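Local coordinates for amino acid ABC transporter, periplasmic amino acid-binding protein (Brucella ovis, PDB 4Z9N) that binds glutathione as a periplasmic solute receptor and probably delivers such a solute to a partner ABC transporter in the inner membrane, at residues 112-117 with 149-154; 135-138 with 142-145; 164-169 with 179-184. One frame throughout, in Å; residues are numbered along the deposited sequence. Where two conformers were deposited one is given.

Interaction 1 (112-117 with 149-154)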
ATOM      1  N   GLN D 112       9.882 -11.264 -10.673  1.00 11.23           N
ATOM      2  CA  GLN D 112      10.371 -11.817 -11.946  1.00 13.98           C
ATOM      3  C   GLN D 112      11.007 -13.191 -11.780  1.00 14.37           C
ATOM      4  O   GLN D 112      11.757 -13.425 -10.825  1.00 15.22           O
ATOM      5  CB  GLN D 112      11.383 -10.857 -12.571  1.00 12.76           C
ATOM      6  CG  GLN D 112      12.019 -11.333 -13.865  1.00 11.89           C
ATOM      7  CD  GLN D 112      12.797 -10.219 -14.536  1.00 15.44           C
ATOM      8  OE1 GLN D 112      12.676  -9.051 -14.157  1.00 13.98           O
ATOM      9  NE2 GLN D 112      13.605 -10.567 -15.543  1.00 14.58           N
ATOM     10  N   GLY D 113      10.715 -14.096 -12.717  1.00 13.17           N
ATOM     11  CA  GLY D 113      11.293 -15.425 -12.702  1.00 15.59           C
ATOM     12  C   GLY D 113      11.713 -15.884 -14.086  1.00 16.23           C
ATOM     13  O   GLY D 113      11.650 -15.115 -15.059  1.00 16.25           O
ATOM     14  N   PHE D 114      12.169 -17.130 -14.157  1.00 17.77           N
ATOM     15  CA  PHE D 114      12.659 -17.750 -15.389  1.00 17.94           C
ATOM     16  C   PHE D 114      11.987 -19.094 -15.632  1.00 17.92           C
ATOM     17  O   PHE D 114      11.766 -19.854 -14.696  1.00 19.76           O
ATOM     18  CB  PHE D 114      14.175 -17.959 -15.328  1.00 17.28           C
ATOM     19  CG  PHE D 114      14.950 -16.692 -15.235  1.00 17.73           C
ATOM     20  CD1 PHE D 114      15.216 -16.119 -13.993  1.00 18.70           C
ATOM     21  CD2 PHE D 114      15.383 -16.052 -16.385  1.00 18.12           C
ATOM     22  CE1 PHE D 114      15.922 -14.942 -13.904  1.00 18.03           C
ATOM     23  CE2 PHE D 114      16.092 -14.864 -16.309  1.00 18.96           C
ATOM     24  CZ  PHE D 114      16.361 -14.310 -15.062  1.00 18.92           C
ATOM     25  N   MET D 115      11.679 -19.386 -16.889  1.00 18.46           N
ATOM     26  CA  MET D 115      11.065 -20.667 -17.252  1.00 19.86           C
ATOM     27  C   MET D 115      11.901 -21.374 -18.314  1.00 20.96           C
ATOM     28  O   MET D 115      12.413 -20.723 -19.233  1.00 21.88           O
ATOM     29  CB  MET D 115       9.639 -20.443 -17.748  1.00 22.18           C
ATOM     30  CG  MET D 115       8.858 -21.725 -18.044  1.00 22.65           C
ATOM     31  SD  MET D 115       7.094 -21.377 -18.262  1.00 21.69           S
ATOM     32  CE  MET D 115       7.114 -20.439 -19.791  1.00 20.71           C
ATOM     33  N   ILE D 116      12.040 -22.694 -18.181  1.00 22.46           N
ATOM     34  CA  ILE D 116      12.753 -23.508 -19.161  1.00 26.26           C
ATOM     35  C   ILE D 116      11.924 -24.718 -19.547  1.00 29.87           C
ATOM     36  O   ILE D 116      11.003 -25.114 -18.832  1.00 25.69           O
ATOM     37  CB  ILE D 116      14.121 -23.989 -18.639  1.00 26.33           C
ATOM     38  CG1 ILE D 116      13.935 -24.807 -17.355  1.00 30.21           C
ATOM     39  CG2 ILE D 116      15.075 -22.824 -18.430  1.00 23.07           C
ATOM     40  CD1 ILE D 116      15.087 -25.712 -17.020  1.00 33.36           C
ATOM     41  N   ASN D 117      12.279 -25.319 -20.675  1.00 26.62           N
ATOM     42  CA  ASN D 117      11.745 -26.619 -21.034  1.00 28.54           C
ATOM     43  C   ASN D 117      12.653 -27.653 -20.398  1.00 29.87           C
ATOM     44  O   ASN D 117      13.786 -27.842 -20.841  1.00 34.16           O
ATOM     45  CB  ASN D 117      11.678 -26.791 -22.553  1.00 33.51           C
ATOM     46  CG  ASN D 117      11.024 -28.097 -22.959  1.00 31.50           C
ATOM     47  OD1 ASN D 117      11.317 -29.148 -22.394  1.00 35.13           O
ATOM     48  ND2 ASN D 117      10.103 -28.029 -23.911  1.00 33.54           N
ATOM     49  N   ASP D 149      20.575  -6.786 -14.775  1.00 15.11           N
ATOM     50  CA  ASP D 149      21.124  -6.601 -13.426  1.00 15.61           C
ATOM     51  C   ASP D 149      21.548  -7.934 -12.820  1.00 16.53           C
ATOM     52  O   ASP D 149      22.624  -8.062 -12.216  1.00 16.67           O
ATOM     53  CB  ASP D 149      20.100  -5.961 -12.484  1.00 18.90           C
ATOM     54  CG  ASP D 149      19.838  -4.496 -12.771  1.00 22.98           C
ATOM     55  OD1 ASP D 149      20.631  -3.851 -13.489  1.00 21.61           O
ATOM     56  OD2 ASP D 149      18.820  -3.991 -12.241  1.00 19.86           O
ATOM     57  N   TYR D 150      20.665  -8.918 -12.946  1.00 16.30           N
ATOM     58  CA  TYR D 150      20.861 -10.215 -12.303  1.00 17.66           C
ATOM     59  C   TYR D 150      22.058 -10.963 -12.895  1.00 17.11           C
ATOM     60  O   TYR D 150      22.842 -11.581 -12.173  1.00 17.41           O
ATOM     61  CB  TYR D 150      19.584 -11.050 -12.439  1.00 15.86           C
ATOM     62  CG  TYR D 150      19.609 -12.404 -11.765  1.00 19.83           C
ATOM     63  CD1 TYR D 150      19.587 -12.516 -10.382  1.00 20.50           C
ATOM     64  CD2 TYR D 150      19.616 -13.573 -12.522  1.00 18.11           C
ATOM     65  CE1 TYR D 150      19.594 -13.761  -9.759  1.00 22.80           C
ATOM     66  CE2 TYR D 150      19.611 -14.825 -11.910  1.00 21.12           C
ATOM     67  CZ  TYR D 150      19.600 -14.910 -10.529  1.00 22.45           C
ATOM     68  OH  TYR D 150      19.599 -16.147  -9.921  1.00 25.24           O
ATOM     69  N   PHE D 151      22.215 -10.884 -14.211  1.00 15.05           N
ATOM     70  CA  PHE D 151      23.307 -11.591 -14.861  1.00 15.65           C
ATOM     71  C   PHE D 151      24.633 -10.903 -14.589  1.00 18.79           C
ATOM     72  O   PHE D 151      25.641 -11.578 -14.411  1.00 18.47           O
ATOM     73  CB  PHE D 151      23.043 -11.714 -16.368  1.00 16.16           C
ATOM     74  CG  PHE D 151      22.233 -12.917 -16.722  1.00 18.41           C
ATOM     75  CD1 PHE D 151      20.919 -13.039 -16.279  1.00 21.33           C
ATOM     76  CD2 PHE D 151      22.790 -13.947 -17.460  1.00 17.24           C
ATOM     77  CE1 PHE D 151      20.177 -14.166 -16.584  1.00 21.01           C
ATOM     78  CE2 PHE D 151      22.063 -15.073 -17.761  1.00 21.98           C
ATOM     79  CZ  PHE D 151      20.756 -15.191 -17.324  1.00 23.84           C
ATOM     80  N   ARG D 152      24.623  -9.566 -14.532  1.00 18.14           N
ATOM     81  CA  ARG D 152      25.828  -8.810 -14.192  1.00 19.76           C
ATOM     82  C   ARG D 152      26.282  -9.159 -12.777  1.00 20.85           C
ATOM     83  O   ARG D 152      27.452  -9.473 -12.534  1.00 23.62           O
ATOM     84  CB  ARG D 152      25.590  -7.298 -14.288  1.00 22.24           C
ATOM     85  CG  ARG D 152      26.775  -6.484 -13.786  1.00 32.20           C
ATOM     86  CD  ARG D 152      26.564  -4.965 -13.944  1.00 44.69           C
ATOM     87  NE  ARG D 152      25.156  -4.640 -13.727  1.00 54.11           N
ATOM     88  CZ  ARG D 152      24.353  -4.072 -14.628  1.00 60.62           C
ATOM     89  NH1 ARG D 152      24.833  -3.664 -15.788  1.00 65.32           N
ATOM     90  NH2 ARG D 152      23.072  -3.856 -14.348  1.00 58.71           N
ATOM     91  N   ALA D 153      25.338  -9.107 -11.845  1.00 19.82           N
ATOM     92  CA  ALA D 153      25.644  -9.291 -10.432  1.00 20.59           C
ATOM     93  C   ALA D 153      26.206 -10.675 -10.178  1.00 21.05           C
ATOM     94  O   ALA D 153      27.101 -10.862  -9.347  1.00 24.29           O
ATOM     95  CB  ALA D 153      24.391  -9.058  -9.585  1.00 19.72           C
ATOM     96  N   ASN D 154      25.677 -11.651 -10.902  1.00 20.24           N
ATOM     97  CA  ASN D 154      26.056 -13.035 -10.669  1.00 21.92           C
ATOM     98  C   ASN D 154      27.102 -13.540 -11.643  1.00 22.23           C
ATOM     99  O   ASN D 154      27.355 -14.743 -11.719  1.00 23.30           O
ATOM    100  CB  ASN D 154      24.813 -13.920 -10.713  1.00 22.29           C
ATOM    101  CG  ASN D 154      23.940 -13.714  -9.500  1.00 23.55           C
ATOM    102  OD1 ASN D 154      24.263 -14.193  -8.417  1.00 25.00           O
ATOM    103  ND2 ASN D 154      22.833 -12.986  -9.667  1.00 21.01           N
TER
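Phe114 in the extended strand 112-117 meets Tyr150 and Phe151 near the C-terminal end of helix 142-153 entirely through rings, since the backbones stand well apart: the CA atoms of Phe114 and Tyr150 are 11.6 Å from each other. Large flat residues suit this place because their rings can meet across such a gap. Phe114 keeps CG anti to its carbonyl carbon (chi1 -63°), which sends the ring off the strand toward the helix. There its outer rim divides between two partners. CE1 lies 4.2 Å from Tyr150 CD2. The two rings meet obliquely, their planes inclined at 31°. CZ reaches Phe151 CE1 at 4.1 Å, coming to the edge of that ring and close to its plane.

This is the sheet-to-helix packing of an alpha/beta lobe in a family 3 solute-binding protein: strand 101-117 belongs to the mixed sheet, and helix 142-153 covers one of its faces. Ile135 of strand 134-138 touches both Phe114 and Phe151, so an aliphatic side chain joins the aromatic cluster.

Where the helix ends, Asn154 turns back on Tyr150. Its ND2 gives Tyr150 O a hydrogen bond of 2.9 Å, the acceptor lying near the amide plane, while Asn154 N reaches the same oxygen at 3.1 Å. Two donors thus grip one carbonyl, and ND2 also sits over one face of the Tyr150 ring, toward its rim. On the side of the helix that faces the second subunit, Arg152 NH2 forms a 2.6 Å salt bridge with Asp149 OD1. The other carboxylate oxygen of Asp149 pairs with Arg261 and Arg328 of the second subunit.

Interaction 2 (135-138 with 142-145). With GSH (glutathione), chain U.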
ATOM      1  N   ILE D 135      17.857 -15.990 -23.644  1.00 18.85           N
ATOM      2  CA  ILE D 135      16.641 -15.787 -22.867  1.00 18.06           C
ATOM      3  C   ILE D 135      15.754 -14.728 -23.501  1.00 23.10           C
ATOM      4  O   ILE D 135      16.167 -13.574 -23.674  1.00 19.11           O
ATOM      5  CB  ILE D 135      16.978 -15.429 -21.420  1.00 18.81           C
ATOM      6  CG1 ILE D 135      17.951 -16.468 -20.844  1.00 22.02           C
ATOM      7  CG2 ILE D 135      15.693 -15.361 -20.581  1.00 16.59           C
ATOM      8  CD1 ILE D 135      18.266 -16.271 -19.389  1.00 22.78           C
ATOM      9  N   CYS D 136      14.515 -15.099 -23.810  0.89 17.69           N
ATOM     10  CA  CYS D 136      13.640 -14.141 -24.459  0.89 17.33           C
ATOM     11  C   CYS D 136      13.010 -13.230 -23.430  0.89 16.17           C
ATOM     12  O   CYS D 136      12.713 -13.615 -22.296  0.89 15.81           O
ATOM     13  CB  CYS D 136      12.561 -14.815 -25.299  0.89 24.73           C
ATOM     14  SG  CYS D 136      11.360 -15.695 -24.376  0.89 27.71           S
ATOM     15  N   VAL D 137      12.826 -11.993 -23.849  1.00 15.71           N
ATOM     16  CA  VAL D 137      12.267 -10.969 -22.966  1.00 16.54           C
ATOM     17  C   VAL D 137      11.633  -9.899 -23.856  1.00 17.48           C
ATOM     18  O   VAL D 137      12.068  -9.702 -24.990  1.00 15.99           O
ATOM     19  CB  VAL D 137      13.349 -10.369 -22.035  1.00 14.86           C
ATOM     20  CG1 VAL D 137      14.359  -9.547 -22.835  1.00 17.07           C
ATOM     21  CG2 VAL D 137      12.708  -9.499 -20.942  1.00 13.73           C
ATOM     22  N   GLN D 138      10.611  -9.212 -23.349  1.00 18.35           N
ATOM     23  CA  GLN D 138      10.019  -8.115 -24.117  1.00 18.43           C
ATOM     24  C   GLN D 138      10.642  -6.760 -23.838  1.00 15.73           C
ATOM     25  O   GLN D 138      10.990  -6.445 -22.707  1.00 14.32           O
ATOM     26  CB  GLN D 138       8.525  -8.024 -23.861  1.00 17.32           C
ATOM     27  CG  GLN D 138       7.733  -8.815 -24.848  1.00 19.50           C
ATOM     28  CD  GLN D 138       6.260  -8.651 -24.622  1.00 22.88           C
ATOM     29  OE1 GLN D 138       5.638  -9.490 -23.995  1.00 20.40           O
ATOM     30  NE2 GLN D 138       5.695  -7.553 -25.113  1.00 21.88           N
ATOM     31  N   THR D 142      10.096  -3.702 -17.134  1.00 12.62           N
ATOM     32  CA  THR D 142      11.021  -3.815 -16.007  1.00 14.60           C
ATOM     33  C   THR D 142      11.881  -5.073 -16.176  1.00 16.73           C
ATOM     34  O   THR D 142      13.064  -5.104 -15.835  1.00 14.28           O
ATOM     35  CB  THR D 142      10.271  -3.906 -14.678  1.00 15.20           C
ATOM     36  OG1 THR D 142       9.273  -4.926 -14.793  1.00 13.48           O
ATOM     37  CG2 THR D 142       9.595  -2.586 -14.320  1.00 14.31           C
ATOM     38  N   THR D 143      11.244  -6.116 -16.700  1.00 15.83           N
ATOM     39  CA  THR D 143      11.831  -7.434 -16.898  1.00 14.48           C
ATOM     40  C   THR D 143      13.189  -7.378 -17.574  1.00 14.28           C
ATOM     41  O   THR D 143      14.151  -7.999 -17.117  1.00 13.45           O
ATOM     42  CB  THR D 143      10.886  -8.293 -17.750  1.00 13.95           C
ATOM     43  OG1 THR D 143       9.551  -8.099 -17.269  1.00 12.49           O
ATOM     44  CG2 THR D 143      11.229  -9.776 -17.645  1.00 13.90           C
ATOM     45  N   GLU D 144      13.265  -6.624 -18.664  1.00 14.38           N
ATOM     46  CA  GLU D 144      14.492  -6.550 -19.447  1.00 15.29           C
ATOM     47  C   GLU D 144      15.634  -5.938 -18.621  1.00 17.59           C
ATOM     48  O   GLU D 144      16.769  -6.406 -18.678  1.00 17.32           O
ATOM     49  CB  GLU D 144      14.250  -5.733 -20.724  1.00 18.09           C
ATOM     50  CG  GLU D 144      15.491  -5.575 -21.581  1.00 27.42           C
ATOM     51  CD  GLU D 144      15.298  -4.610 -22.748  1.00 36.60           C
ATOM     52  OE1 GLU D 144      14.446  -3.699 -22.656  1.00 37.28           O
ATOM     53  OE2 GLU D 144      16.026  -4.754 -23.750  1.00 44.68           O
ATOM     54  N   LEU D 145      15.321  -4.901 -17.841  1.00 13.35           N
ATOM     55  CA  LEU D 145      16.347  -4.241 -17.031  1.00 13.09           C
ATOM     56  C   LEU D 145      16.796  -5.129 -15.872  1.00 16.31           C
ATOM     57  O   LEU D 145      17.989  -5.205 -15.566  1.00 13.95           O
ATOM     58  CB  LEU D 145      15.828  -2.899 -16.490  1.00 14.40           C
ATOM     59  CG  LEU D 145      15.269  -1.940 -17.556  1.00 21.18           C
ATOM     60  CD1 LEU D 145      14.737  -0.646 -16.937  1.00 20.25           C
ATOM     61  CD2 LEU D 145      16.335  -1.637 -18.610  1.00 24.69           C
TER
HETATM   62  N1  GSH U 401       5.291  -6.204 -15.045  1.00 12.03           N
HETATM   63  CA1 GSH U 401       6.310  -5.942 -16.063  1.00 10.27           C
HETATM   64  C1  GSH U 401       6.280  -4.454 -16.406  1.00 12.10           C
HETATM   65  O11 GSH U 401       7.178  -3.980 -17.157  1.00 15.66           O
HETATM   66  O12 GSH U 401       5.369  -3.704 -15.957  1.00 11.89           O
HETATM   67  CB1 GSH U 401       6.055  -6.737 -17.354  1.00  9.38           C
HETATM   68  CG1 GSH U 401       4.676  -6.343 -17.918  1.00 10.87           C
HETATM   69  CD1 GSH U 401       4.533  -6.930 -19.318  1.00 16.59           C
HETATM   70  OE1 GSH U 401       4.296  -6.246 -20.265  1.00 17.25           O
HETATM   71  N2  GSH U 401       4.682  -8.358 -19.470  1.00 15.97           N
HETATM   72  CA2 GSH U 401       4.570  -8.909 -20.808  1.00 18.95           C
HETATM   73  C2  GSH U 401       3.178  -8.682 -21.415  1.00 16.60           C
HETATM   74  O2  GSH U 401       2.211  -8.421 -20.773  1.00 16.80           O
HETATM   75  CB2 GSH U 401       5.011 -10.377 -20.821  1.00 18.47           C
HETATM   76  SG2 GSH U 401       3.833 -11.458 -19.963  1.00 23.59           S
HETATM   77  N3  GSH U 401       3.087  -8.748 -22.858  1.00 16.84           N
HETATM   78  CA3 GSH U 401       1.821  -8.539 -23.505  1.00 20.58           C
HETATM   79  C3  GSH U 401       2.003  -7.479 -24.593  1.00 19.23           C
HETATM   80  O31 GSH U 401       1.084  -7.319 -25.438  1.00 23.49           O
HETATM   81  O32 GSH U 401       3.051  -6.765 -24.634  1.00 19.53           O
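Val137 near the end of strand 134-138 touches Thr143 in the first turn of helix 142-153, which follows it in a beta-alpha-beta unit. Only three residues separate segments 135-138 and 142-145, and the CA atoms of Val137 and Glu144 are 6.1 Å apart. Val137 CG2 stands anti to the backbone N and meets Thr143 CG2 at 3.6 Å, as the two side chains pass in opposite directions. Beta-branched residues suit this place, since their methyls pack close to the main chain.

Strand and helix both also bind glutathione. Gln138 points its CB away from the helix and extends into the pocket, where its amide works in both senses: OE1 accepts from GSH N3 at 2.9 Å, and NE2 donates to the carboxylate oxygen GSH O32 at 2.8 Å. An amide suits a ligand that offers a donor and an acceptor side by side. Near the N-terminal end of the helix, Thr142 N gives GSH O11 a 2.9 Å bond, and the helix dipole would probably favour a carboxylate there.

Further out, Thr142 OG1 is hydrogen-bonded to Glu211 OE1. The hydroxyl of Thr141 is hydrogen-bonded to both Gln138 O and Glu144 N, tying strand to helix. Glu144 CB lies 3.9 Å from Gln138 O.

Interaction 3 (164-169 with 179-184). With GSH (glutathione), chain U.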
ATOM      1  N   GLU D 164       9.362  -7.461 -29.588  1.00 20.71           N
ATOM      2  CA  GLU D 164       8.423  -6.349 -29.516  1.00 26.62           C
ATOM      3  C   GLU D 164       7.008  -6.784 -29.156  1.00 26.58           C
ATOM      4  O   GLU D 164       6.227  -5.982 -28.664  1.00 26.93           O
ATOM      5  CB  GLU D 164       8.388  -5.590 -30.844  1.00 30.01           C
ATOM      6  CG  GLU D 164       9.732  -5.013 -31.255  1.00 30.60           C
ATOM      7  CD  GLU D 164      10.307  -4.086 -30.202  1.00 31.20           C
ATOM      8  OE1 GLU D 164       9.615  -3.128 -29.799  1.00 30.51           O
ATOM      9  OE2 GLU D 164      11.451  -4.329 -29.766  1.00 31.60           O
ATOM     10  N   LYS D 165       6.681  -8.043 -29.422  1.00 22.98           N
ATOM     11  CA  LYS D 165       5.329  -8.554 -29.209  1.00 28.44           C
ATOM     12  C   LYS D 165       5.382  -9.876 -28.452  1.00 26.25           C
ATOM     13  O   LYS D 165       6.312 -10.655 -28.631  1.00 24.55           O
ATOM     14  CB  LYS D 165       4.601  -8.736 -30.545  1.00 37.69           C
ATOM     15  CG  LYS D 165       4.421  -7.451 -31.329  1.00 38.72           C
ATOM     16  CD  LYS D 165       3.617  -7.689 -32.593  1.00 45.60           C
ATOM     17  CE  LYS D 165       2.872  -6.427 -33.005  1.00 49.49           C
ATOM     18  NZ  LYS D 165       2.369  -6.500 -34.403  1.00 57.44           N
ATOM     19  N   ILE D 166       4.392 -10.134 -27.607  1.00 23.92           N
ATOM     20  CA  ILE D 166       4.442 -11.332 -26.774  1.00 23.55           C
ATOM     21  C   ILE D 166       4.341 -12.593 -27.632  1.00 25.23           C
ATOM     22  O   ILE D 166       4.931 -13.623 -27.286  1.00 23.81           O
ATOM     23  CB  ILE D 166       3.358 -11.308 -25.677  1.00 23.74           C
ATOM     24  CG1 ILE D 166       3.552 -12.476 -24.700  1.00 21.63           C
ATOM     25  CG2 ILE D 166       1.955 -11.367 -26.269  1.00 24.35           C
ATOM     26  CD1 ILE D 166       2.692 -12.392 -23.442  1.00 20.98           C
ATOM     27  N   GLU D 167       3.610 -12.524 -28.746  1.00 26.47           N
ATOM     28  CA  GLU D 167       3.415 -13.710 -29.579  1.00 30.12           C
ATOM     29  C   GLU D 167       4.743 -14.139 -30.177  1.00 26.73           C
ATOM     30  O   GLU D 167       5.033 -15.333 -30.281  1.00 28.04           O
ATOM     31  CB  GLU D 167       2.392 -13.447 -30.690  1.00 35.76           C
ATOM     32  N   GLU D 168       5.539 -13.144 -30.561  1.00 26.33           N
ATOM     33  CA  GLU D 168       6.878 -13.360 -31.084  1.00 29.85           C
ATOM     34  C   GLU D 168       7.773 -14.019 -30.030  1.00 28.47           C
ATOM     35  O   GLU D 168       8.473 -14.996 -30.320  1.00 27.33           O
ATOM     36  CB  GLU D 168       7.479 -12.030 -31.541  1.00 35.11           C
ATOM     37  CG  GLU D 168       6.743 -11.388 -32.709  1.00 41.89           C
ATOM     38  CD  GLU D 168       7.171  -9.946 -32.959  1.00 46.09           C
ATOM     39  OE1 GLU D 168       7.874  -9.365 -32.096  1.00 44.17           O
ATOM     40  OE2 GLU D 168       6.794  -9.387 -34.013  1.00 48.45           O
ATOM     41  N   ALA D 169       7.746 -13.490 -28.809  1.00 24.28           N
ATOM     42  CA  ALA D 169       8.519 -14.081 -27.724  1.00 27.17           C
ATOM     43  C   ALA D 169       8.098 -15.535 -27.475  1.00 28.40           C
ATOM     44  O   ALA D 169       8.942 -16.426 -27.335  1.00 24.52           O
ATOM     45  CB  ALA D 169       8.366 -13.252 -26.437  1.00 22.07           C
ATOM     46  N   ASP D 179      16.527 -20.458 -25.052  1.00 25.92           N
ATOM     47  CA  ASP D 179      16.675 -21.488 -24.029  1.00 26.23           C
ATOM     48  C   ASP D 179      15.749 -21.282 -22.839  1.00 25.23           C
ATOM     49  O   ASP D 179      15.396 -22.238 -22.150  1.00 25.71           O
ATOM     50  CB  ASP D 179      18.109 -21.538 -23.518  1.00 26.28           C
ATOM     51  CG  ASP D 179      19.088 -21.874 -24.592  1.00 27.44           C
ATOM     52  OD1 ASP D 179      18.883 -22.902 -25.265  1.00 28.74           O
ATOM     53  OD2 ASP D 179      20.056 -21.114 -24.756  1.00 27.17           O
ATOM     54  N   ALA D 180      15.387 -20.033 -22.587  1.00 23.96           N
ATOM     55  CA  ALA D 180      14.581 -19.690 -21.421  1.00 22.96           C
ATOM     56  C   ALA D 180      13.710 -18.475 -21.719  1.00 23.01           C
ATOM     57  O   ALA D 180      13.932 -17.754 -22.698  1.00 22.06           O
ATOM     58  CB  ALA D 180      15.469 -19.426 -20.209  1.00 22.28           C
ATOM     59  N   TYR D 181      12.713 -18.282 -20.867  1.00 21.95           N
ATOM     60  CA  TYR D 181      11.746 -17.198 -20.975  1.00 21.47           C
ATOM     61  C   TYR D 181      11.785 -16.450 -19.648  1.00 19.90           C
ATOM     62  O   TYR D 181      11.785 -17.087 -18.587  1.00 19.41           O
ATOM     63  CB  TYR D 181      10.344 -17.770 -21.243  1.00 22.84           C
ATOM     64  CG  TYR D 181       9.301 -16.807 -21.784  1.00 20.93           C
ATOM     65  CD1 TYR D 181       8.861 -15.720 -21.031  1.00 19.81           C
ATOM     66  CD2 TYR D 181       8.719 -17.022 -23.031  1.00 25.50           C
ATOM     67  CE1 TYR D 181       7.888 -14.848 -21.538  1.00 21.91           C
ATOM     68  CE2 TYR D 181       7.751 -16.167 -23.539  1.00 21.80           C
ATOM     69  CZ  TYR D 181       7.337 -15.085 -22.787  1.00 20.69           C
ATOM     70  OH  TYR D 181       6.374 -14.237 -23.301  1.00 22.35           O
ATOM     71  N   THR D 182      11.821 -15.121 -19.670  1.00 18.55           N
ATOM     72  CA  THR D 182      11.706 -14.408 -18.409  1.00 17.51           C
ATOM     73  C   THR D 182      10.570 -13.391 -18.455  1.00 23.16           C
ATOM     74  O   THR D 182      10.369 -12.695 -19.460  1.00 17.05           O
ATOM     75  CB  THR D 182      13.035 -13.692 -17.994  1.00 16.97           C
ATOM     76  OG1 THR D 182      12.898 -13.169 -16.667  1.00 17.00           O
ATOM     77  CG2 THR D 182      13.393 -12.533 -18.946  1.00 17.06           C
ATOM     78  N   THR D 183       9.810 -13.355 -17.365  1.00 18.23           N
ATOM     79  CA  THR D 183       8.797 -12.333 -17.121  1.00 16.81           C
ATOM     80  C   THR D 183       8.296 -12.522 -15.688  1.00 16.03           C
ATOM     81  O   THR D 183       8.899 -13.275 -14.912  1.00 16.00           O
ATOM     82  CB  THR D 183       7.610 -12.393 -18.140  1.00 16.49           C
ATOM     83  OG1 THR D 183       6.678 -11.343 -17.842  1.00 18.14           O
ATOM     84  CG2 THR D 183       6.889 -13.719 -18.089  1.00 19.56           C
ATOM     85  N   ASP D 184       7.220 -11.831 -15.321  1.00 16.40           N
ATOM     86  CA  ASP D 184       6.649 -11.983 -13.978  1.00 16.76           C
ATOM     87  C   ASP D 184       6.192 -13.408 -13.768  1.00 18.60           C
ATOM     88  O   ASP D 184       5.746 -14.065 -14.715  1.00 17.77           O
ATOM     89  CB  ASP D 184       5.494 -11.011 -13.790  1.00 15.41           C
ATOM     90  CG  ASP D 184       5.934  -9.588 -13.976  1.00 14.76           C
ATOM     91  OD1 ASP D 184       7.037  -9.274 -13.485  1.00 15.21           O
ATOM     92  OD2 ASP D 184       5.216  -8.794 -14.630  1.00 15.28           O
TER
HETATM   93  N1  GSH U 401       5.291  -6.204 -15.045  1.00 12.03           N
HETATM   94  CA1 GSH U 401       6.310  -5.942 -16.063  1.00 10.27           C
HETATM   95  C1  GSH U 401       6.280  -4.454 -16.406  1.00 12.10           C
HETATM   96  O11 GSH U 401       7.178  -3.980 -17.157  1.00 15.66           O
HETATM   97  O12 GSH U 401       5.369  -3.704 -15.957  1.00 11.89           O
HETATM   98  CB1 GSH U 401       6.055  -6.737 -17.354  1.00  9.38           C
HETATM   99  CG1 GSH U 401       4.676  -6.343 -17.918  1.00 10.87           C
HETATM  100  CD1 GSH U 401       4.533  -6.930 -19.318  1.00 16.59           C
HETATM  101  OE1 GSH U 401       4.296  -6.246 -20.265  1.00 17.25           O
HETATM  102  N2  GSH U 401       4.682  -8.358 -19.470  1.00 15.97           N
HETATM  103  CA2 GSH U 401       4.570  -8.909 -20.808  1.00 18.95           C
HETATM  104  C2  GSH U 401       3.178  -8.682 -21.415  1.00 16.60           C
HETATM  105  O2  GSH U 401       2.211  -8.421 -20.773  1.00 16.80           O
HETATM  106  CB2 GSH U 401       5.011 -10.377 -20.821  1.00 18.47           C
HETATM  107  SG2 GSH U 401       3.833 -11.458 -19.963  1.00 23.59           S
HETATM  108  N3  GSH U 401       3.087  -8.748 -22.858  1.00 16.84           N
HETATM  109  CA3 GSH U 401       1.821  -8.539 -23.505  1.00 20.58           C
HETATM  110  C3  GSH U 401       2.003  -7.479 -24.593  1.00 19.23           C
HETATM  111  O31 GSH U 401       1.084  -7.319 -25.438  1.00 23.49           O
HETATM  112  O32 GSH U 401       3.051  -6.765 -24.634  1.00 19.53           O
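Ile166, in the first turn of helix 166-174, fits between Tyr181 of strand 180-182 and the bound glutathione. Its CB already lies 3.8 Å from GSH N3, and CG2 lies 4.0 Å from GSH CA3. CG1, held anti to the backbone N (chi1 -172°), passes Tyr181 OH at 3.6 Å, the two side chains crossing at about a right angle. At the tip, CD1 comes within 3.8 Å of GSH SG2. A branched aliphatic chain can thus line the pocket and pack on the tyrosine at once.

Ala169, one turn later, brings its CB to 3.8 Å from Tyr181 OH; so small a side chain lets the ring lie close to the helix. The buried hydroxyl is satisfied by Asn170 of the same helix.

Beyond the tyrosine the chain turns a corner at Thr183, whose OG1 sits 3.5 Å from GSH CB2, and Asp184 OD2 accepts a 2.6 Å hydrogen bond from GSH N1. In this periplasmic-binding-protein lobe, the apolar Ile166 therefore borders the cysteinyl-glycine part of the ligand, while a carboxylate meets its amino group, as is consistent with recognition of an alpha-amino acid end by charge.

All three contacts are buried and lie in one lobe, around one mixed sheet, yet their chemistry differs: the one far from the ligand is aromatic, the two near it are mixed. Interaction 1 has Phe114 about 13 Å from glutathione, and the outer side of its helix adjoins the second subunit. Interaction 2 uses the opposite end of that same helix 142-153 and combines methyl packing with polar bonds to the ligand; Gln112 NE2 of interaction 1 probably hydrogen-bonds Thr143 O at 3.1 Å. Interaction 3 brings in a different helix, 166-174, and strand 180-182 is the neighbour of both other strands, with Cys136 N and Ala180 O probably hydrogen-bonded.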